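Local coordinates for trwC protein (Escherichia coli, PDB 1OMH), which is the relaxase of a conjugative plasmid, which recognises and processes origin-of-transfer DNA through its N-terminal relaxase domain, the part described here, at residues V114-E119 with A201-K206; A104-A109 with L207-R212; A98-D103 with A279-T284. All blocks are in the same frame, centred on the assembly; numbering follows the deposited sequence.

Contact 1: V114-E119 with A201-K206; sequences VARTLE and AHELQK
Glu203 OE2 is gripped by two cationic side chains, one from each segment. From helix 104-122 comes Arg116, whose NH1 donates to OE2 at 2.7 Å, the shorter of two bonds between 114-119 and 201-206. From one turn further along helix 189-206 comes Lys206, whose NZ lies 3.2 Å from the same OE2. The two reach the oxygen from opposite faces of the carboxylate: NH1 stands above the plane, while NZ arrives on the syn side and tilted out of it. The arginine bond is bent, with an angle of 144° at the hydrogen, and a second, weak bond runs from Arg116 NH2 to Glu203 OE2 at 3.2 Å. Guanidinium and carboxylate planes are turned 71° against each other, and both nitrogens point to one oxygen; the flat, two-oxygen pairing is not formed.

Arg116 bridges the gap with a chain extended from CG to NE, whereas Glu203 folds at its second torsion (chi2 -59°). Its other oxygen, OE1, forms a salt bridge with Arg112, and Arg116 NH1 has a further partner in Glu199. The positive groups probably favour the ionised form of Glu203, and the carboxylate in turn probably offsets the closeness of Arg116 NH2 and Lys206 NZ, 4.7 Å apart. This charged network joins the two helices on a flank of the relaxase domain, away from the metal-binding histidines. Val114, Thr117 and Leu118 pack on Phe88 of strand 81-89, the first two also on Tyr196, while Ala201 rests against Leu211 of strand 211-213.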
ATOM      1  N   VAL B 114       7.407  -2.870   5.404  1.00 19.02           N
ATOM      2  CA  VAL B 114       6.703  -3.262   4.186  1.00 19.65           C
ATOM      3  C   VAL B 114       7.306  -4.553   3.621  1.00 21.41           C
ATOM      4  O   VAL B 114       6.585  -5.476   3.272  1.00 16.74           O
ATOM      5  CB  VAL B 114       6.791  -2.160   3.096  1.00 18.87           C
ATOM      6  CG1 VAL B 114       6.245  -2.684   1.783  1.00 19.29           C
ATOM      7  CG2 VAL B 114       5.995  -0.920   3.528  1.00 13.09           C
ATOM      8  N   ALA B 115       8.633  -4.611   3.538  1.00 23.12           N
ATOM      9  CA  ALA B 115       9.310  -5.790   3.003  1.00 24.05           C
ATOM     10  C   ALA B 115       9.022  -7.050   3.821  1.00 23.38           C
ATOM     11  O   ALA B 115       8.768  -8.116   3.263  1.00 25.15           O
ATOM     12  CB  ALA B 115      10.818  -5.543   2.933  1.00 21.31           C
ATOM     13  N   ARG B 116       9.058  -6.926   5.143  1.00 25.07           N
ATOM     14  CA  ARG B 116       8.800  -8.069   6.010  1.00 26.65           C
ATOM     15  C   ARG B 116       7.354  -8.544   5.913  1.00 26.43           C
ATOM     16  O   ARG B 116       7.078  -9.746   5.960  1.00 22.94           O
ATOM     17  CB  ARG B 116       9.150  -7.712   7.454  1.00 27.70           C
ATOM     18  CG  ARG B 116      10.645  -7.536   7.677  1.00 32.58           C
ATOM     19  CD  ARG B 116      10.932  -6.925   9.035  1.00 37.66           C
ATOM     20  NE  ARG B 116      12.354  -6.645   9.219  1.00 42.05           N
ATOM     21  CZ  ARG B 116      12.847  -5.910  10.211  1.00 41.09           C
ATOM     22  NH1 ARG B 116      12.032  -5.377  11.112  1.00 41.69           N
ATOM     23  NH2 ARG B 116      14.155  -5.710  10.301  1.00 43.24           N
ATOM     24  N   THR B 117       6.424  -7.606   5.766  1.00 22.39           N
ATOM     25  CA  THR B 117       5.024  -7.981   5.660  1.00 20.84           C
ATOM     26  C   THR B 117       4.794  -8.706   4.338  1.00 19.95           C
ATOM     27  O   THR B 117       4.064  -9.696   4.283  1.00 18.01           O
ATOM     28  CB  THR B 117       4.109  -6.747   5.738  1.00 22.95           C
ATOM     29  OG1 THR B 117       4.395  -6.025   6.942  1.00 21.05           O
ATOM     30  CG2 THR B 117       2.643  -7.163   5.745  1.00 19.30           C
ATOM     31  N   LEU B 118       5.432  -8.222   3.274  1.00 18.07           N
ATOM     32  CA  LEU B 118       5.272  -8.839   1.968  1.00 20.44           C
ATOM     33  C   LEU B 118       5.845 -10.254   1.941  1.00 20.12           C
ATOM     34  O   LEU B 118       5.419 -11.086   1.139  1.00 21.21           O
ATOM     35  CB  LEU B 118       5.926  -7.970   0.885  1.00 19.95           C
ATOM     36  CG  LEU B 118       5.196  -6.652   0.599  1.00 18.35           C
ATOM     37  CD1 LEU B 118       6.002  -5.811  -0.366  1.00 18.46           C
ATOM     38  CD2 LEU B 118       3.810  -6.944   0.029  1.00 15.10           C
ATOM     39  N   GLU B 119       6.815 -10.524   2.806  1.00 23.52           N
ATOM     40  CA  GLU B 119       7.402 -11.860   2.870  1.00 24.32           C
ATOM     41  C   GLU B 119       6.316 -12.813   3.351  1.00 24.94           C
ATOM     42  O   GLU B 119       6.204 -13.938   2.877  1.00 22.34           O
ATOM     43  CB  GLU B 119       8.572 -11.901   3.850  1.00 23.51           C
ATOM     44  CG  GLU B 119       9.870 -11.296   3.340  1.00 32.67           C
ATOM     45  CD  GLU B 119      11.013 -11.491   4.320  1.00 38.30           C
ATOM     46  OE1 GLU B 119      11.374 -12.656   4.593  1.00 48.20           O
ATOM     47  OE2 GLU B 119      11.550 -10.485   4.825  1.00 46.87           O
ATOM     48  N   ALA B 201       6.578  -0.361  14.381  1.00 18.99           N
ATOM     49  CA  ALA B 201       6.730   0.037  15.771  1.00 20.26           C
ATOM     50  C   ALA B 201       8.074  -0.440  16.317  1.00 21.18           C
ATOM     51  O   ALA B 201       8.772   0.301  17.011  1.00 23.12           O
ATOM     52  CB  ALA B 201       5.590  -0.531  16.601  1.00 19.18           C
ATOM     53  N   HIS B 202       8.440  -1.674  15.991  1.00 22.88           N
ATOM     54  CA  HIS B 202       9.704  -2.234  16.454  1.00 25.36           C
ATOM     55  C   HIS B 202      10.867  -1.416  15.907  1.00 25.62           C
ATOM     56  O   HIS B 202      11.786  -1.055  16.640  1.00 23.20           O
ATOM     57  CB  HIS B 202       9.834  -3.691  15.998  1.00 27.64           C
ATOM     58  CG  HIS B 202      11.110  -4.346  16.426  1.00 34.72           C
ATOM     59  ND1 HIS B 202      11.438  -4.547  17.751  1.00 39.10           N
ATOM     60  CD2 HIS B 202      12.142  -4.844  15.705  1.00 37.49           C
ATOM     61  CE1 HIS B 202      12.614  -5.141  17.827  1.00 39.51           C
ATOM     62  NE2 HIS B 202      13.064  -5.333  16.599  1.00 39.86           N
ATOM     63  N   GLU B 203      10.823  -1.124  14.612  1.00 21.94           N
ATOM     64  CA  GLU B 203      11.875  -0.347  13.968  1.00 21.33           C
ATOM     65  C   GLU B 203      11.961   1.069  14.526  1.00 21.69           C
ATOM     66  O   GLU B 203      13.058   1.613  14.690  1.00 25.59           O
ATOM     67  CB  GLU B 203      11.635  -0.284  12.459  1.00 22.77           C
ATOM     68  CG  GLU B 203      11.846  -1.598  11.749  1.00 27.49           C
ATOM     69  CD  GLU B 203      13.254  -2.124  11.931  1.00 30.57           C
ATOM     70  OE1 GLU B 203      14.210  -1.343  11.735  1.00 29.02           O
ATOM     71  OE2 GLU B 203      13.406  -3.316  12.266  1.00 34.69           O
ATOM     72  N   LEU B 204      10.806   1.663  14.804  1.00 18.79           N
ATOM     73  CA  LEU B 204      10.747   3.019  15.344  1.00 23.20           C
ATOM     74  C   LEU B 204      11.308   3.077  16.757  1.00 25.00           C
ATOM     75  O   LEU B 204      11.989   4.035  17.130  1.00 21.23           O
ATOM     76  CB  LEU B 204       9.303   3.530  15.343  1.00 21.77           C
ATOM     77  CG  LEU B 204       8.722   3.784  13.952  1.00 19.02           C
ATOM     78  CD1 LEU B 204       7.259   4.171  14.060  1.00 17.92           C
ATOM     79  CD2 LEU B 204       9.526   4.888  13.271  1.00 19.40           C
ATOM     80  N   GLN B 205      11.015   2.053  17.548  1.00 23.34           N
ATOM     81  CA  GLN B 205      11.519   2.020  18.908  1.00 24.88           C
ATOM     82  C   GLN B 205      13.035   1.879  18.911  1.00 24.64           C
ATOM     83  O   GLN B 205      13.701   2.388  19.803  1.00 24.37           O
ATOM     84  CB  GLN B 205      10.849   0.891  19.684  1.00 25.27           C
ATOM     85  CG  GLN B 205       9.457   1.287  20.118  1.00 28.67           C
ATOM     86  CD  GLN B 205       8.668   0.150  20.708  1.00 34.33           C
ATOM     87  OE1 GLN B 205       7.654   0.370  21.374  1.00 35.11           O
ATOM     88  NE2 GLN B 205       9.113  -1.076  20.455  1.00 37.47           N
ATOM     89  N   LYS B 206      13.580   1.215  17.896  1.00 25.25           N
ATOM     90  CA  LYS B 206      15.025   1.055  17.796  1.00 28.36           C
ATOM     91  C   LYS B 206      15.683   2.406  17.550  1.00 32.04           C
ATOM     92  O   LYS B 206      16.873   2.581  17.803  1.00 28.88           O
ATOM     93  CB  LYS B 206      15.390   0.107  16.650  1.00 32.15           C
ATOM     94  CG  LYS B 206      15.748  -1.294  17.093  1.00 32.95           C
ATOM     95  CD  LYS B 206      16.453  -2.072  15.986  1.00 34.40           C
ATOM     96  CE  LYS B 206      15.529  -2.377  14.819  1.00 38.55           C
ATOM     97  NZ  LYS B 206      16.187  -3.278  13.828  1.00 41.33           N
TER

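Contact 2: A104-A109 with L207-R212; sequences AEIIKA and LGYQLR
Among the apolar contacts, Ile106 CD1 touches both Leu207 and Tyr209. Its distance to Leu207 CD1 is 3.4 Å, tighter than usual for two methyl carbons, and the side chains run at a slant to each other. The same methyl lies 3.3 Å from Tyr209 CE1, approaching the ring obliquely as the two side chains come from opposite directions. With CG1 beside the backbone N (chi1 -60°) and a second torsion of -64°, Ile106 brings CD1 nearer to 207-212 than its CB direction alone suggests. Leu207 also straddles Glu105 CB, both of its methyls, CD1 and CD2, lying 3.8 Å from that carbon; the carboxylate of Glu105 leads away.

The bend that turns the chain from Leu207 to Tyr209 is a Schellman motif closing helix 189-206: Gly208 has positive phi (93°), a conformation in which a CB would press on the preceding carbonyl oxygen. Beyond it the chain runs into strand 211-213, paired antiparallel with strand 219-221.

The polar component lies at the end of the tyrosine. Tyr209 OH is probably hydrogen-bonded to Asp103 OD1, and Asp103 OD2 accepts from the backbone N of Glu105 at the start of helix 104-122.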
ATOM      1  N   ALA B 104      15.443  10.431   8.005  1.00 22.84           N
ATOM      2  CA  ALA B 104      15.541   9.432   6.952  1.00 25.32           C
ATOM      3  C   ALA B 104      15.451   7.992   7.447  1.00 25.32           C
ATOM      4  O   ALA B 104      14.982   7.111   6.718  1.00 23.45           O
ATOM      5  CB  ALA B 104      16.835   9.626   6.172  1.00 27.28           C
ATOM      6  N   GLU B 105      15.892   7.740   8.674  1.00 21.77           N
ATOM      7  CA  GLU B 105      15.847   6.380   9.203  1.00 22.78           C
ATOM      8  C   GLU B 105      14.407   5.888   9.340  1.00 22.98           C
ATOM      9  O   GLU B 105      14.155   4.683   9.341  1.00 22.84           O
ATOM     10  CB  GLU B 105      16.568   6.301  10.551  1.00 26.03           C
ATOM     11  CG  GLU B 105      18.029   6.737  10.490  1.00 30.61           C
ATOM     12  CD  GLU B 105      18.834   5.971   9.454  1.00 41.93           C
ATOM     13  OE1 GLU B 105      18.997   4.741   9.608  1.00 46.21           O
ATOM     14  OE2 GLU B 105      19.306   6.601   8.482  1.00 48.04           O
ATOM     15  N   ILE B 106      13.464   6.822   9.445  1.00 23.51           N
ATOM     16  CA  ILE B 106      12.055   6.468   9.549  1.00 19.49           C
ATOM     17  C   ILE B 106      11.621   5.911   8.196  1.00 18.93           C
ATOM     18  O   ILE B 106      10.839   4.958   8.122  1.00 19.14           O
ATOM     19  CB  ILE B 106      11.183   7.693   9.889  1.00 20.94           C
ATOM     20  CG1 ILE B 106      11.616   8.287  11.226  1.00 23.79           C
ATOM     21  CG2 ILE B 106       9.701   7.290   9.936  1.00 17.35           C
ATOM     22  CD1 ILE B 106      11.424   7.365  12.393  1.00 31.37           C
ATOM     23  N   ILE B 107      12.140   6.504   7.125  1.00 20.28           N
ATOM     24  CA  ILE B 107      11.809   6.042   5.785  1.00 21.57           C
ATOM     25  C   ILE B 107      12.259   4.593   5.659  1.00 23.42           C
ATOM     26  O   ILE B 107      11.515   3.739   5.191  1.00 18.26           O
ATOM     27  CB  ILE B 107      12.509   6.883   4.694  1.00 25.99           C
ATOM     28  CG1 ILE B 107      12.078   8.346   4.807  1.00 26.48           C
ATOM     29  CG2 ILE B 107      12.151   6.344   3.307  1.00 24.09           C
ATOM     30  CD1 ILE B 107      10.595   8.567   4.631  1.00 31.37           C
ATOM     31  N   LYS B 108      13.486   4.319   6.084  1.00 20.22           N
ATOM     32  CA  LYS B 108      14.017   2.961   6.026  1.00 22.19           C
ATOM     33  C   LYS B 108      13.186   2.027   6.913  1.00 20.32           C
ATOM     34  O   LYS B 108      12.978   0.861   6.575  1.00 24.37           O
ATOM     35  CB  LYS B 108      15.476   2.947   6.490  1.00 22.75           C
ATOM     36  CG  LYS B 108      16.084   1.555   6.567  1.00 28.69           C
ATOM     37  N   ALA B 109      12.723   2.539   8.051  1.00 20.05           N
ATOM     38  CA  ALA B 109      11.915   1.745   8.972  1.00 22.11           C
ATOM     39  C   ALA B 109      10.631   1.296   8.274  1.00 22.76           C
ATOM     40  O   ALA B 109      10.222   0.137   8.381  1.00 17.63           O
ATOM     41  CB  ALA B 109      11.582   2.555  10.219  1.00 21.20           C
ATOM     42  N   LEU B 207      14.903   3.361  17.050  1.00 30.97           N
ATOM     43  CA  LEU B 207      15.413   4.699  16.764  1.00 27.96           C
ATOM     44  C   LEU B 207      15.263   5.610  17.973  1.00 26.43           C
ATOM     45  O   LEU B 207      15.682   6.766  17.948  1.00 30.58           O
ATOM     46  CB  LEU B 207      14.673   5.300  15.559  1.00 27.86           C
ATOM     47  CG  LEU B 207      14.790   4.516  14.245  1.00 27.13           C
ATOM     48  CD1 LEU B 207      14.004   5.231  13.155  1.00 26.14           C
ATOM     49  CD2 LEU B 207      16.255   4.388  13.837  1.00 27.52           C
ATOM     50  N   GLY B 208      14.649   5.093  19.030  1.00 21.64           N
ATOM     51  CA  GLY B 208      14.488   5.891  20.228  1.00 22.22           C
ATOM     52  C   GLY B 208      13.198   6.679  20.357  1.00 24.89           C
ATOM     53  O   GLY B 208      13.149   7.654  21.113  1.00 27.50           O
ATOM     54  N   TYR B 209      12.159   6.289  19.624  1.00 23.40           N
ATOM     55  CA  TYR B 209      10.879   6.984  19.723  1.00 24.89           C
ATOM     56  C   TYR B 209       9.953   6.219  20.648  1.00 23.83           C
ATOM     57  O   TYR B 209      10.001   4.991  20.698  1.00 24.88           O
ATOM     58  CB  TYR B 209      10.190   7.102  18.353  1.00 23.49           C
ATOM     59  CG  TYR B 209      10.905   7.986  17.367  1.00 21.63           C
ATOM     60  CD1 TYR B 209      11.619   7.441  16.302  1.00 22.74           C
ATOM     61  CD2 TYR B 209      10.895   9.372  17.517  1.00 19.94           C
ATOM     62  CE1 TYR B 209      12.311   8.258  15.408  1.00 24.90           C
ATOM     63  CE2 TYR B 209      11.582  10.194  16.633  1.00 26.12           C
ATOM     64  CZ  TYR B 209      12.285   9.633  15.586  1.00 22.15           C
ATOM     65  OH  TYR B 209      12.966  10.451  14.723  1.00 25.83           O
ATOM     66  N   GLN B 210       9.118   6.941  21.389  1.00 23.56           N
ATOM     67  CA  GLN B 210       8.151   6.283  22.251  1.00 25.19           C
ATOM     68  C   GLN B 210       6.837   6.335  21.483  1.00 23.41           C
ATOM     69  O   GLN B 210       6.558   7.319  20.793  1.00 21.98           O
ATOM     70  CB  GLN B 210       7.997   7.001  23.591  1.00 27.44           C
ATOM     71  CG  GLN B 210       7.180   6.183  24.594  1.00 36.17           C
ATOM     72  CD  GLN B 210       7.262   6.720  26.009  1.00 42.09           C
ATOM     73  OE1 GLN B 210       8.348   6.978  26.524  1.00 45.37           O
ATOM     74  NE2 GLN B 210       6.108   6.879  26.651  1.00 43.84           N
ATOM     75  N   LEU B 211       6.038   5.282  21.605  1.00 24.70           N
ATOM     76  CA  LEU B 211       4.771   5.200  20.893  1.00 27.06           C
ATOM     77  C   LEU B 211       3.563   5.280  21.810  1.00 30.67           C
ATOM     78  O   LEU B 211       3.588   4.790  22.937  1.00 30.63           O
ATOM     79  CB  LEU B 211       4.713   3.893  20.097  1.00 25.70           C
ATOM     80  CG  LEU B 211       5.958   3.565  19.269  1.00 25.95           C
ATOM     81  CD1 LEU B 211       5.756   2.244  18.550  1.00 22.64           C
ATOM     82  CD2 LEU B 211       6.228   4.683  18.269  1.00 20.28           C
ATOM     83  N   ARG B 212       2.501   5.897  21.305  1.00 27.67           N
ATOM     84  CA  ARG B 212       1.257   6.035  22.043  1.00 28.37           C
ATOM     85  C   ARG B 212       0.182   5.251  21.298  1.00 30.69           C
ATOM     86  O   ARG B 212      -0.198   5.622  20.184  1.00 28.40           O
ATOM     87  CB  ARG B 212       0.857   7.516  22.134  1.00 27.59           C
ATOM     88  CG  ARG B 212      -0.506   7.767  22.783  1.00 34.14           C
ATOM     89  CD  ARG B 212      -0.932   9.238  22.672  1.00 34.96           C
ATOM     90  NE  ARG B 212      -1.372   9.603  21.323  1.00 33.38           N
ATOM     91  CZ  ARG B 212      -0.795  10.534  20.566  1.00 39.07           C
ATOM     92  NH1 ARG B 212       0.260  11.203  21.015  1.00 29.80           N
ATOM     93  NH2 ARG B 212      -1.278  10.802  19.356  1.00 32.48           N
TER

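Contact 3: A98-D103 with A279-T284; sequences ALVAGD and AEWQAT
This is an apolar contact, Leu99 and Val100 on Trp281 and Gln282, between the end of helix 92-99, with the turn that follows it, and one flank of the C-terminal helix 274-287, at the periphery of the relaxase domain. The two chains come closest at Val100 and Gln282, whose CA atoms are 5.8 Å apart. In the fold, helix 92-99 follows strand 81-89 of the central five-stranded antiparallel sheet, and the turn after it passes through Gly102, with positive phi, to Asp103, the N-cap of helix 104-122.

Val100 is the residue that spreads its two branches over the partner helix. CG2 rests 3.8 Å from Trp281 CB and meets the indole obliquely. CG1, anti to the backbone N (chi1 -175°), reaches further along and lies 3.8 Å from Gln282 CA, with Gln282 CG at nearly the same range. A glycine in place of Val100 would probably leave a gap beside Trp281 CB and Gln282 CA, depriving the helix of its contact with both methyls.

Leu99 meets the six-membered ring of the tryptophan. Its CB is 3.9 Å from Trp281 CZ3, and Leu99 O lies near the indole plane, at the ring edge, 3.9 Å from Trp281 CE3. The indole is further fixed by NE1, which donates to the carbonyl oxygen of Arg156, while Pro158 touches Leu99, Val100 and Trp281 alike and so joins strand 158-167 to the cluster.

Polar groups come near without a bond across the pair: Val100 O has a weak hydrogen bond from Arg278, and Gln282 NE2 stands 3.6 Å from Val100 O.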
ATOM      1  N   ALA B  98       9.271  11.784   9.647  1.00 17.19           N
ATOM      2  CA  ALA B  98      10.141  11.421   8.537  1.00 19.39           C
ATOM      3  C   ALA B  98      10.254  12.461   7.429  1.00 20.44           C
ATOM      4  O   ALA B  98      11.345  12.714   6.923  1.00 20.29           O
ATOM      5  CB  ALA B  98       9.681  10.103   7.929  1.00 18.24           C
ATOM      6  N   LEU B  99       9.132  13.071   7.066  1.00 19.49           N
ATOM      7  CA  LEU B  99       9.103  14.015   5.953  1.00 20.74           C
ATOM      8  C   LEU B  99       9.196  15.502   6.274  1.00 22.17           C
ATOM      9  O   LEU B  99       9.658  16.286   5.446  1.00 23.00           O
ATOM     10  CB  LEU B  99       7.851  13.740   5.110  1.00 18.20           C
ATOM     11  CG  LEU B  99       7.716  12.274   4.663  1.00 22.55           C
ATOM     12  CD1 LEU B  99       6.391  12.074   3.938  1.00 18.15           C
ATOM     13  CD2 LEU B  99       8.880  11.883   3.755  1.00 20.51           C
ATOM     14  N   VAL B 100       8.738  15.900   7.450  1.00 18.61           N
ATOM     15  CA  VAL B 100       8.824  17.303   7.829  1.00 24.76           C
ATOM     16  C   VAL B 100      10.093  17.498   8.660  1.00 26.09           C
ATOM     17  O   VAL B 100      10.942  18.313   8.306  1.00 25.67           O
ATOM     18  CB  VAL B 100       7.590  17.742   8.634  1.00 21.83           C
ATOM     19  CG1 VAL B 100       7.652  19.248   8.910  1.00 20.88           C
ATOM     20  CG2 VAL B 100       6.324  17.404   7.852  1.00 22.35           C
ATOM     21  N   ALA B 101      10.220  16.742   9.755  1.00 25.82           N
ATOM     22  CA  ALA B 101      11.404  16.817  10.617  1.00 27.49           C
ATOM     23  C   ALA B 101      12.638  16.333   9.854  1.00 29.00           C
ATOM     24  O   ALA B 101      13.755  16.766  10.125  1.00 31.31           O
ATOM     25  CB  ALA B 101      11.208  15.977  11.873  1.00 24.76           C
ATOM     26  N   GLY B 102      12.432  15.418   8.913  1.00 29.37           N
ATOM     27  CA  GLY B 102      13.535  14.924   8.108  1.00 27.08           C
ATOM     28  C   GLY B 102      14.341  13.748   8.628  1.00 31.37           C
ATOM     29  O   GLY B 102      15.548  13.686   8.397  1.00 32.08           O
ATOM     30  N   ASP B 103      13.702  12.813   9.325  1.00 29.83           N
ATOM     31  CA  ASP B 103      14.418  11.644   9.831  1.00 29.03           C
ATOM     32  C   ASP B 103      14.373  10.534   8.787  1.00 26.90           C
ATOM     33  O   ASP B 103      13.397   9.786   8.693  1.00 28.80           O
ATOM     34  CB  ASP B 103      13.802  11.155  11.141  1.00 28.49           C
ATOM     35  CG  ASP B 103      14.587  10.011  11.768  1.00 31.86           C
ATOM     36  OD1 ASP B 103      14.321   9.688  12.946  1.00 33.34           O
ATOM     37  OD2 ASP B 103      15.464   9.429  11.087  1.00 31.19           O
ATOM     38  N   ALA B 279       8.869  23.275   2.635  1.00 29.49           N
ATOM     39  CA  ALA B 279       8.993  24.515   3.388  1.00 27.88           C
ATOM     40  C   ALA B 279       7.642  24.878   4.006  1.00 21.49           C
ATOM     41  O   ALA B 279       7.578  25.401   5.115  1.00 25.61           O
ATOM     42  CB  ALA B 279       9.477  25.638   2.466  1.00 31.16           C
ATOM     43  N   GLU B 280       6.563  24.600   3.280  1.00 22.40           N
ATOM     44  CA  GLU B 280       5.222  24.885   3.771  1.00 18.14           C
ATOM     45  C   GLU B 280       4.942  23.988   4.980  1.00 19.48           C
ATOM     46  O   GLU B 280       4.450  24.445   6.017  1.00 19.88           O
ATOM     47  CB  GLU B 280       4.179  24.612   2.673  1.00 23.24           C
ATOM     48  CG  GLU B 280       2.746  24.968   3.073  1.00 20.69           C
ATOM     49  CD  GLU B 280       1.703  24.594   2.019  1.00 30.94           C
ATOM     50  OE1 GLU B 280       2.016  24.609   0.810  1.00 29.87           O
ATOM     51  OE2 GLU B 280       0.552  24.303   2.407  1.00 36.08           O
ATOM     52  N   TRP B 281       5.256  22.704   4.833  1.00 22.25           N
ATOM     53  CA  TRP B 281       5.052  21.740   5.910  1.00 19.69           C
ATOM     54  C   TRP B 281       5.752  22.205   7.180  1.00 18.35           C
ATOM     55  O   TRP B 281       5.162  22.224   8.257  1.00 19.37           O
ATOM     56  CB  TRP B 281       5.608  20.357   5.527  1.00 18.54           C
ATOM     57  CG  TRP B 281       4.865  19.630   4.434  1.00 17.84           C
ATOM     58  CD1 TRP B 281       3.592  19.880   3.986  1.00 19.47           C
ATOM     59  CD2 TRP B 281       5.327  18.490   3.705  1.00 19.04           C
ATOM     60  NE1 TRP B 281       3.239  18.963   3.022  1.00 15.37           N
ATOM     61  CE2 TRP B 281       4.286  18.096   2.832  1.00 17.40           C
ATOM     62  CE3 TRP B 281       6.522  17.757   3.704  1.00 18.41           C
ATOM     63  CZ2 TRP B 281       4.404  17.001   1.970  1.00 17.53           C
ATOM     64  CZ3 TRP B 281       6.640  16.670   2.846  1.00 18.39           C
ATOM     65  CH2 TRP B 281       5.585  16.304   1.991  1.00 23.14           C
ATOM     66  N   GLN B 282       7.024  22.571   7.054  1.00 22.69           N
ATOM     67  CA  GLN B 282       7.783  23.016   8.216  1.00 24.94           C
ATOM     68  C   GLN B 282       7.146  24.233   8.869  1.00 21.94           C
ATOM     69  O   GLN B 282       7.065  24.323  10.096  1.00 20.59           O
ATOM     70  CB  GLN B 282       9.232  23.309   7.815  1.00 26.12           C
ATOM     71  CG  GLN B 282       9.943  22.058   7.306  1.00 32.45           C
ATOM     72  CD  GLN B 282      11.377  22.309   6.887  1.00 41.18           C
ATOM     73  OE1 GLN B 282      11.654  23.202   6.088  1.00 43.38           O
ATOM     74  NE2 GLN B 282      12.297  21.510   7.418  1.00 40.73           N
ATOM     75  N   ALA B 283       6.683  25.169   8.049  1.00 24.32           N
ATOM     76  CA  ALA B 283       6.036  26.364   8.578  1.00 22.87           C
ATOM     77  C   ALA B 283       4.700  25.972   9.212  1.00 22.43           C
ATOM     78  O   ALA B 283       4.309  26.503  10.248  1.00 22.95           O
ATOM     79  CB  ALA B 283       5.813  27.390   7.454  1.00 21.59           C
ATOM     80  N   THR B 284       3.995  25.035   8.590  1.00 20.59           N
ATOM     81  CA  THR B 284       2.708  24.606   9.125  1.00 20.72           C
ATOM     82  C   THR B 284       2.894  23.908  10.467  1.00 21.88           C
ATOM     83  O   THR B 284       2.098  24.093  11.381  1.00 23.06           O
ATOM     84  CB  THR B 284       1.990  23.656   8.140  1.00 21.76           C
ATOM     85  OG1 THR B 284       1.684  24.373   6.942  1.00 23.51           O
ATOM     86  CG2 THR B 284       0.696  23.117   8.741  1.00 23.90           C
TER

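In the fold
The three contacts are nested along the chain, contact 1 inside the loop closed by contact 2 and contact 2 inside that of contact 3. Contacts 1 and 2 share helix 104-122, their centres lie 10 Å apart, and they touch where Glu203 CB meets Ala109 CB at 3.6 Å and Leu204 packs on Ile106. Contact 3 joins contact 2, 15 Å away between centres, through Ala98 CB against Ile106 CB at 3.5 Å. Contact 3 lies nearest the metal-binding histidines, empty in this structure: the side chain of Leu99 is about 7 Å from that of His161, against about 12 Å for Ile106. Nearest atoms are about 9, 8 and 10 Å from the bound DNA in contacts 1, 2 and 3.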